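Local coordinates for VgrG protein (Vibrio cholerae, PDB 4DTH) that is the actin cross-linking toxin domain of a VgrG protein, binding ATP and magnesium and probably using ATP to join actin monomers covalently, at residues P199-S204 with V227-T232; I234-A239 with P304-R309; K243-Y248 with P261-L266. One frame throughout, in Å; residues are numbered along the deposited sequence. Where two conformers were deposited one is given.

Contact 1. Residues P199-S204 with V227-T232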
# COMPACT_ATOMS: atom_id res chain seq x y z
N PRO A 199 -8.87 -9.29 -11.27
CA PRO A 199 -9.88 -10.37 -11.41
C PRO A 199 -11.21 -10.09 -10.71
O PRO A 199 -12.26 -10.51 -11.20
CB PRO A 199 -9.19 -11.60 -10.81
CG PRO A 199 -7.74 -11.28 -10.81
CD PRO A 199 -7.62 -9.80 -10.66
N TRP A 200 -11.16 -9.35 -9.59
CA TRP A 200 -12.35 -9.00 -8.82
C TRP A 200 -13.23 -7.96 -9.50
O TRP A 200 -14.40 -7.86 -9.15
CB TRP A 200 -11.97 -8.55 -7.40
CG TRP A 200 -10.99 -7.42 -7.34
CD1 TRP A 200 -9.65 -7.51 -7.14
CD2 TRP A 200 -11.29 -6.02 -7.46
NE1 TRP A 200 -9.08 -6.26 -7.13
CE2 TRP A 200 -10.06 -5.32 -7.34
CE3 TRP A 200 -12.47 -5.28 -7.67
CZ2 TRP A 200 -9.98 -3.92 -7.42
CZ3 TRP A 200 -12.39 -3.90 -7.75
CH2 TRP A 200 -11.16 -3.23 -7.64
N TYR A 201 -12.67 -7.16 -10.42
CA TYR A 201 -13.45 -6.12 -11.09
C TYR A 201 -14.34 -6.71 -12.17
O TYR A 201 -13.83 -7.34 -13.11
CB TYR A 201 -12.58 -4.99 -11.64
CG TYR A 201 -13.39 -3.89 -12.31
CD1 TYR A 201 -14.26 -3.10 -11.58
CD2 TYR A 201 -13.29 -3.67 -13.68
CE1 TYR A 201 -15.01 -2.09 -12.19
CE2 TYR A 201 -14.02 -2.66 -14.30
CZ TYR A 201 -14.88 -1.87 -13.55
OH TYR A 201 -15.62 -0.90 -14.17
N GLN A 202 -15.65 -6.50 -12.05
CA GLN A 202 -16.63 -7.03 -13.00
C GLN A 202 -17.18 -5.94 -13.89
O GLN A 202 -18.18 -5.28 -13.56
CB GLN A 202 -17.74 -7.79 -12.25
CG GLN A 202 -17.18 -8.88 -11.34
CD GLN A 202 -18.28 -9.74 -10.78
OE1 GLN A 202 -19.11 -10.27 -11.51
NE2 GLN A 202 -18.27 -9.94 -9.47
N LYS A 203 -16.52 -5.72 -15.02
CA LYS A 203 -16.92 -4.68 -15.96
C LYS A 203 -18.37 -4.82 -16.48
O LYS A 203 -18.99 -3.80 -16.80
CB LYS A 203 -15.91 -4.55 -17.08
CG LYS A 203 -16.14 -3.31 -17.92
CD LYS A 203 -14.86 -2.51 -18.07
CE LYS A 203 -14.94 -1.60 -19.28
NZ LYS A 203 -15.12 -2.34 -20.55
N SER A 204 -18.91 -6.05 -16.49
CA SER A 204 -20.28 -6.33 -16.93
C SER A 204 -21.32 -5.57 -16.08
O SER A 204 -22.43 -5.30 -16.55
CB SER A 204 -20.57 -7.82 -16.92
OG SER A 204 -20.54 -8.36 -15.61
N VAL A 227 -19.25 3.98 -10.83
CA VAL A 227 -19.19 3.89 -9.36
C VAL A 227 -19.87 2.60 -8.91
O VAL A 227 -19.32 1.88 -8.07
CB VAL A 227 -19.75 5.14 -8.63
CG1 VAL A 227 -19.80 4.92 -7.12
CG2 VAL A 227 -18.91 6.38 -8.95
N PHE A 228 -21.04 2.29 -9.49
CA PHE A 228 -21.77 1.06 -9.15
C PHE A 228 -20.92 -0.17 -9.43
O PHE A 228 -20.82 -1.03 -8.56
CB PHE A 228 -23.09 0.97 -9.92
CG PHE A 228 -23.82 -0.34 -9.74
CD1 PHE A 228 -24.67 -0.53 -8.65
CD2 PHE A 228 -23.69 -1.36 -10.67
CE1 PHE A 228 -25.38 -1.73 -8.51
CE2 PHE A 228 -24.42 -2.55 -10.53
CZ PHE A 228 -25.24 -2.73 -9.44
N ALA A 229 -20.30 -0.27 -10.63
CA ALA A 229 -19.47 -1.43 -10.96
C ALA A 229 -18.27 -1.58 -10.02
O ALA A 229 -17.97 -2.69 -9.59
CB ALA A 229 -19.00 -1.36 -12.39
N TYR A 230 -17.62 -0.46 -9.68
CA TYR A 230 -16.46 -0.44 -8.79
C TYR A 230 -16.85 -0.92 -7.39
O TYR A 230 -16.26 -1.88 -6.88
CB TYR A 230 -15.85 0.98 -8.74
CG TYR A 230 -14.68 1.10 -7.80
CD1 TYR A 230 -13.43 0.56 -8.12
CD2 TYR A 230 -14.81 1.72 -6.56
CE1 TYR A 230 -12.35 0.65 -7.25
CE2 TYR A 230 -13.74 1.83 -5.68
CZ TYR A 230 -12.51 1.29 -6.03
OH TYR A 230 -11.46 1.38 -5.16
N LEU A 231 -17.85 -0.26 -6.76
CA LEU A 231 -18.31 -0.62 -5.41
C LEU A 231 -18.89 -2.02 -5.35
O LEU A 231 -18.51 -2.78 -4.46
CB LEU A 231 -19.33 0.40 -4.88
CG LEU A 231 -18.77 1.76 -4.46
CD1 LEU A 231 -19.89 2.67 -3.98
CD2 LEU A 231 -17.69 1.61 -3.35
N THR A 232 -19.77 -2.39 -6.31
CA THR A 232 -20.35 -3.74 -6.31
C THR A 232 -19.24 -4.79 -6.42
O THR A 232 -19.29 -5.77 -5.68
CB THR A 232 -21.44 -3.90 -7.37
OG1 THR A 232 -22.43 -2.88 -7.19
CG2 THR A 232 -22.11 -5.26 -7.28
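A buried, aromatic contact sets the loop between helices 190-196 and 204-212 against the flank of helix 221-245. Two rings of the loop carry it. Tyr201 extends its ring to the helix with CG anti to its backbone N (chi1 -179°); the phenol oxygen OH ends 3.8 Å from CB of Ala229, and CE1 lies 4.0 Å from the backbone N of Tyr230, which sits at the edge of the Tyr201 ring and in its plane. This is van der Waals contact with the helix backbone, made where Ala229 offers no more than a methyl group. A chi1 of 55° folds the indole of Trp200 back over its own backbone, bringing its far corner, CH2, within 4.1 Å of CE1 of Tyr230, the side chains passing obliquely. CB of Tyr201 rests 3.9 Å above one face of the same indole, offset toward its rim. The indole N-H is used elsewhere, on the carbonyl O of Ile277, while OG of Ser233, next on the same helix, bonds with both Gln202 N and Ala229 O. Phe184 meets the rings of both tyrosines, so a small aromatic cluster fixes the loop to this helix of the actin cross-linking domain.

Contact 2. Residues I234-A239 with P304-R309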
# COMPACT_ATOMS: atom_id res chain seq x y z
N ILE A 234 -16.12 -4.61 -5.39
CA ILE A 234 -15.44 -4.67 -4.09
C ILE A 234 -16.31 -5.38 -3.04
O ILE A 234 -15.80 -6.23 -2.32
CB ILE A 234 -15.00 -3.26 -3.62
CG1 ILE A 234 -13.82 -2.77 -4.49
CG2 ILE A 234 -14.62 -3.26 -2.10
CD1 ILE A 234 -13.33 -1.38 -4.18
N TYR A 235 -17.61 -5.02 -2.97
CA TYR A 235 -18.52 -5.62 -1.99
C TYR A 235 -18.65 -7.13 -2.21
O TYR A 235 -18.58 -7.90 -1.25
CB TYR A 235 -19.92 -4.97 -2.04
CG TYR A 235 -20.06 -3.60 -1.41
CD1 TYR A 235 -19.03 -2.65 -1.50
CD2 TYR A 235 -21.26 -3.19 -0.84
CE1 TYR A 235 -19.19 -1.36 -1.01
CE2 TYR A 235 -21.43 -1.91 -0.33
CZ TYR A 235 -20.40 -0.98 -0.45
OH TYR A 235 -20.58 0.27 0.09
N LEU A 236 -18.81 -7.56 -3.49
CA LEU A 236 -18.94 -8.97 -3.85
C LEU A 236 -17.65 -9.74 -3.56
O LEU A 236 -17.72 -10.84 -3.02
CB LEU A 236 -19.36 -9.15 -5.32
CG LEU A 236 -20.77 -8.69 -5.70
CD1 LEU A 236 -21.03 -8.93 -7.19
CD2 LEU A 236 -21.85 -9.37 -4.85
N LYS A 237 -16.48 -9.15 -3.88
CA LYS A 237 -15.19 -9.78 -3.59
C LYS A 237 -14.98 -9.93 -2.08
O LYS A 237 -14.48 -10.97 -1.64
CB LYS A 237 -14.03 -9.01 -4.25
CG LYS A 237 -12.65 -9.66 -4.05
CD LYS A 237 -12.52 -11.01 -4.77
CE LYS A 237 -11.10 -11.52 -4.70
NZ LYS A 237 -10.98 -12.78 -5.47
N THR A 238 -15.38 -8.91 -1.29
CA THR A 238 -15.25 -8.96 0.18
C THR A 238 -16.08 -10.13 0.72
O THR A 238 -15.59 -10.90 1.55
CB THR A 238 -15.58 -7.61 0.81
OG1 THR A 238 -14.68 -6.63 0.28
CG2 THR A 238 -15.41 -7.63 2.34
N ALA A 239 -17.33 -10.28 0.23
CA ALA A 239 -18.20 -11.37 0.63
C ALA A 239 -17.58 -12.72 0.24
O ALA A 239 -17.54 -13.64 1.07
CB ALA A 239 -19.58 -11.19 0.00
N PRO A 304 -29.26 -5.85 -3.67
CA PRO A 304 -29.69 -7.09 -4.34
C PRO A 304 -28.59 -7.86 -5.04
O PRO A 304 -28.72 -9.07 -5.19
CB PRO A 304 -30.77 -6.63 -5.35
CG PRO A 304 -31.00 -5.20 -5.09
CD PRO A 304 -29.89 -4.65 -4.27
N GLN A 305 -27.51 -7.18 -5.47
CA GLN A 305 -26.36 -7.85 -6.09
C GLN A 305 -25.70 -8.80 -5.07
O GLN A 305 -25.36 -9.93 -5.42
CB GLN A 305 -25.35 -6.84 -6.64
CG GLN A 305 -25.94 -5.93 -7.74
CD GLN A 305 -26.24 -6.65 -9.03
OE1 GLN A 305 -25.67 -7.71 -9.36
NE2 GLN A 305 -27.15 -6.08 -9.81
N LEU A 306 -25.57 -8.35 -3.81
CA LEU A 306 -25.04 -9.21 -2.75
C LEU A 306 -26.06 -10.31 -2.42
O LEU A 306 -25.70 -11.49 -2.36
CB LEU A 306 -24.77 -8.39 -1.48
CG LEU A 306 -23.47 -7.57 -1.44
CD1 LEU A 306 -23.56 -6.45 -0.42
CD2 LEU A 306 -22.26 -8.47 -1.11
N GLN A 307 -27.33 -9.92 -2.22
CA GLN A 307 -28.41 -10.83 -1.83
C GLN A 307 -28.81 -11.92 -2.83
O GLN A 307 -29.45 -12.89 -2.44
CB GLN A 307 -29.60 -10.05 -1.28
CG GLN A 307 -29.25 -9.40 0.06
CD GLN A 307 -30.18 -8.30 0.50
OE1 GLN A 307 -31.40 -8.39 0.40
NE2 GLN A 307 -29.61 -7.27 1.13
N SER A 308 -28.40 -11.77 -4.10
CA SER A 308 -28.70 -12.79 -5.10
C SER A 308 -27.55 -13.82 -5.12
O SER A 308 -27.69 -14.89 -5.71
CB SER A 308 -28.90 -12.16 -6.48
OG SER A 308 -27.70 -11.52 -6.90
N ARG A 309 -26.45 -13.52 -4.41
CA ARG A 309 -25.25 -14.36 -4.37
C ARG A 309 -24.84 -14.86 -3.00
O ARG A 309 -24.17 -15.90 -2.90
CB ARG A 309 -24.07 -13.57 -4.93
CG ARG A 309 -24.19 -13.24 -6.41
CD ARG A 309 -23.10 -12.27 -6.81
NE ARG A 309 -23.09 -11.99 -8.25
CZ ARG A 309 -23.80 -11.02 -8.83
NH1 ARG A 309 -24.62 -10.27 -8.11
NH2 ARG A 309 -23.69 -10.80 -10.13
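One face of the Arg309 guanidinium is covered by Leu236, whose CD1 stands 3.7 Å above the plane and toward the rim, while CA of Gln305 lies at the edge, in plane. The Tyr235 ring is met at its edge by Leu306, with CD1 of the leucine 4.0 Å from ring atom CD2. These groups belong to a helix-helix interface in which helix 221-245 packs on the C-terminal part of helix 292-307. Leu236 and Leu306 bear most of it. Their CD2 methyls meet at 3.9 Å, and that of Leu306 also reaches CB of Ala239 at 4.0 Å. Helix 312-323 also lines the interface, with Phe322 stacked on Tyr235 and Ser315 touching Leu306. The chain of Arg309, extended from CG to NE, passes Leu236 at about a right angle and turns its charged end back to Gln305. Two bonds then fix the rotation of the guanidinium against the leucine. NH1 donates to the backbone O of Gln305, which lies in the guanidinium plane, at 2.8 Å, and to the side-chain OE1 of the same residue at 3.0 Å.

Contact 3. Residues K243-Y248 with P261-L266. With SO4 (sulfate ion), chain J.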
# COMPACT_ATOMS: atom_id res chain seq x y z
N LYS A 243 -16.25 -15.56 3.04
CA LYS A 243 -16.75 -16.92 2.96
C LYS A 243 -15.58 -17.90 2.81
O LYS A 243 -15.53 -18.92 3.49
CB LYS A 243 -17.68 -17.02 1.74
CG LYS A 243 -18.91 -17.85 1.96
CD LYS A 243 -19.69 -17.93 0.66
CE LYS A 243 -19.87 -19.36 0.23
NZ LYS A 243 -20.48 -19.46 -1.12
N LYS A 244 -14.65 -17.57 1.89
CA LYS A 244 -13.48 -18.40 1.60
C LYS A 244 -12.57 -18.56 2.82
O LYS A 244 -12.18 -19.69 3.18
CB LYS A 244 -12.70 -17.72 0.44
CG LYS A 244 -11.32 -18.26 0.15
CD LYS A 244 -11.37 -19.61 -0.48
CE LYS A 244 -10.03 -20.03 -0.98
NZ LYS A 244 -10.05 -21.46 -1.37
N PHE A 245 -12.23 -17.43 3.47
CA PHE A 245 -11.28 -17.42 4.59
C PHE A 245 -11.89 -17.46 5.99
O PHE A 245 -11.14 -17.51 6.96
CB PHE A 245 -10.32 -16.24 4.43
CG PHE A 245 -9.37 -16.37 3.26
CD1 PHE A 245 -8.27 -17.22 3.33
CD2 PHE A 245 -9.59 -15.67 2.08
CE1 PHE A 245 -7.39 -17.34 2.24
CE2 PHE A 245 -8.70 -15.78 1.00
CZ PHE A 245 -7.61 -16.61 1.09
N GLY A 246 -13.21 -17.41 6.08
CA GLY A 246 -13.91 -17.43 7.37
C GLY A 246 -13.59 -16.18 8.18
O GLY A 246 -13.07 -16.28 9.29
N ILE A 247 -13.86 -15.01 7.59
CA ILE A 247 -13.53 -13.73 8.22
C ILE A 247 -14.73 -13.16 8.97
O ILE A 247 -15.81 -13.07 8.39
CB ILE A 247 -13.00 -12.72 7.16
CG1 ILE A 247 -11.78 -13.29 6.39
CG2 ILE A 247 -12.66 -11.35 7.80
CD1 ILE A 247 -11.38 -12.49 5.14
N TYR A 248 -14.52 -12.68 10.21
CA TYR A 248 -15.59 -12.02 10.96
C TYR A 248 -15.68 -10.58 10.44
O TYR A 248 -14.74 -9.80 10.64
CB TYR A 248 -15.26 -12.02 12.47
CG TYR A 248 -15.52 -13.36 13.12
CD1 TYR A 248 -14.59 -14.39 13.03
CD2 TYR A 248 -16.70 -13.60 13.81
CE1 TYR A 248 -14.84 -15.64 13.59
CE2 TYR A 248 -16.96 -14.83 14.39
CZ TYR A 248 -16.03 -15.85 14.28
OH TYR A 248 -16.28 -17.07 14.86
N PRO A 261 -12.75 -20.47 10.30
CA PRO A 261 -11.75 -19.42 10.00
C PRO A 261 -10.38 -19.96 9.60
O PRO A 261 -9.87 -20.93 10.20
CB PRO A 261 -11.68 -18.64 11.31
CG PRO A 261 -13.01 -18.84 11.93
CD PRO A 261 -13.37 -20.26 11.63
N ASN A 262 -9.82 -19.40 8.52
CA ASN A 262 -8.49 -19.77 8.07
C ASN A 262 -7.66 -18.55 7.70
O ASN A 262 -6.74 -18.65 6.90
CB ASN A 262 -8.50 -20.88 7.01
CG ASN A 262 -9.26 -20.55 5.75
OD1 ASN A 262 -8.68 -20.21 4.72
ND2 ASN A 262 -10.58 -20.71 5.80
N ALA A 263 -8.00 -17.39 8.31
CA ALA A 263 -7.29 -16.12 8.18
C ALA A 263 -7.61 -15.31 9.42
O ALA A 263 -8.65 -15.51 10.04
CB ALA A 263 -7.72 -15.37 6.92
N ASN A 264 -6.71 -14.38 9.78
CA ASN A 264 -6.92 -13.57 10.97
C ASN A 264 -7.80 -12.32 10.75
O ASN A 264 -8.14 -11.63 11.71
CB ASN A 264 -5.60 -13.27 11.68
CG ASN A 264 -4.84 -14.52 12.11
OD1 ASN A 264 -3.61 -14.56 12.10
ND2 ASN A 264 -5.55 -15.59 12.48
N GLY A 265 -8.20 -12.09 9.51
CA GLY A 265 -9.05 -10.96 9.17
C GLY A 265 -8.78 -10.45 7.78
O GLY A 265 -8.02 -11.07 7.02
N LEU A 266 -9.39 -9.30 7.44
CA LEU A 266 -9.22 -8.65 6.13
C LEU A 266 -7.76 -8.24 5.86
O LEU A 266 -7.35 -8.20 4.69
CB LEU A 266 -10.14 -7.42 5.99
CG LEU A 266 -11.65 -7.68 5.93
CD1 LEU A 266 -12.44 -6.37 6.06
CD2 LEU A 266 -12.03 -8.42 4.64
S SO4 J . -18.52 -17.90 -3.67
O1 SO4 J . -17.84 -18.92 -2.86
O2 SO4 J . -19.96 -17.96 -3.40
O3 SO4 J . -18.01 -16.57 -3.33
O4 SO4 J . -18.27 -18.18 -5.09
O HOH W 1 -9.38 -21.17 2.16
O HOH W 2 -11.16 -15.17 10.93
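The carbonyl O of Phe245, at the last helical residue of 221-245, receives the backbone N-H of Asn262 in a nearly straight bond of 2.8 Å (174° at the hydrogen). One residue earlier, Lys244 O takes the side-chain amide: ND2 of Asn262 approaches in the carbonyl plane, on a lone pair, at 3.2 Å. A chi1 of 59° places this amide beside the helix end, where ND2 also bonds to Thr260 O. Its OD1 lies 3.3 Å from CD1 of Phe245, amide and ring planes 39° apart, and accepts a bond from a water. A second water ties Gly246 O to Ala263 O. Apolar groups fill in alongside: CB of Ala263 sits 3.7 Å from CB of Phe245, and CG2 of Ile247 packs 3.9 Å from CA of Gly265. The ammonium of Lys243 donates to O2 of a sulfate, probably from the crystallisation liquor, at 2.8 Å, and Tyr310 OH also bonds to this ion. Gly246, the first residue to leave helical angles, has positive phi, and without a side chain it allows Pro261 close to its backbone. Such a glycine is typical of a helix C-terminus, here with the returning loop 261-266 bonded to its last carbonyls.

The three contacts follow helix 221-245 from its N-terminal half to its C-terminal end. Contact 1 comes first along the chain, contact 2 opens after it, and contact 3 falls between the two segments of contact 2. Centres of contacts 1 and 2 are about 11 Å apart, and they touch, Trp200 CB lying 3.6 Å from Lys237 CG and Thr232 CG2 3.7 Å from Gln305 CB. Contact 3 is about 16 Å from contact 2, centre to centre, and meets it lightly through Thr238 and Leu266. The centres of contacts 1 and 3 are about 22 Å apart, and the two do not touch. One long helix thus joins a loop, helix 292-307 and its own returning chain in the actin cross-linking domain.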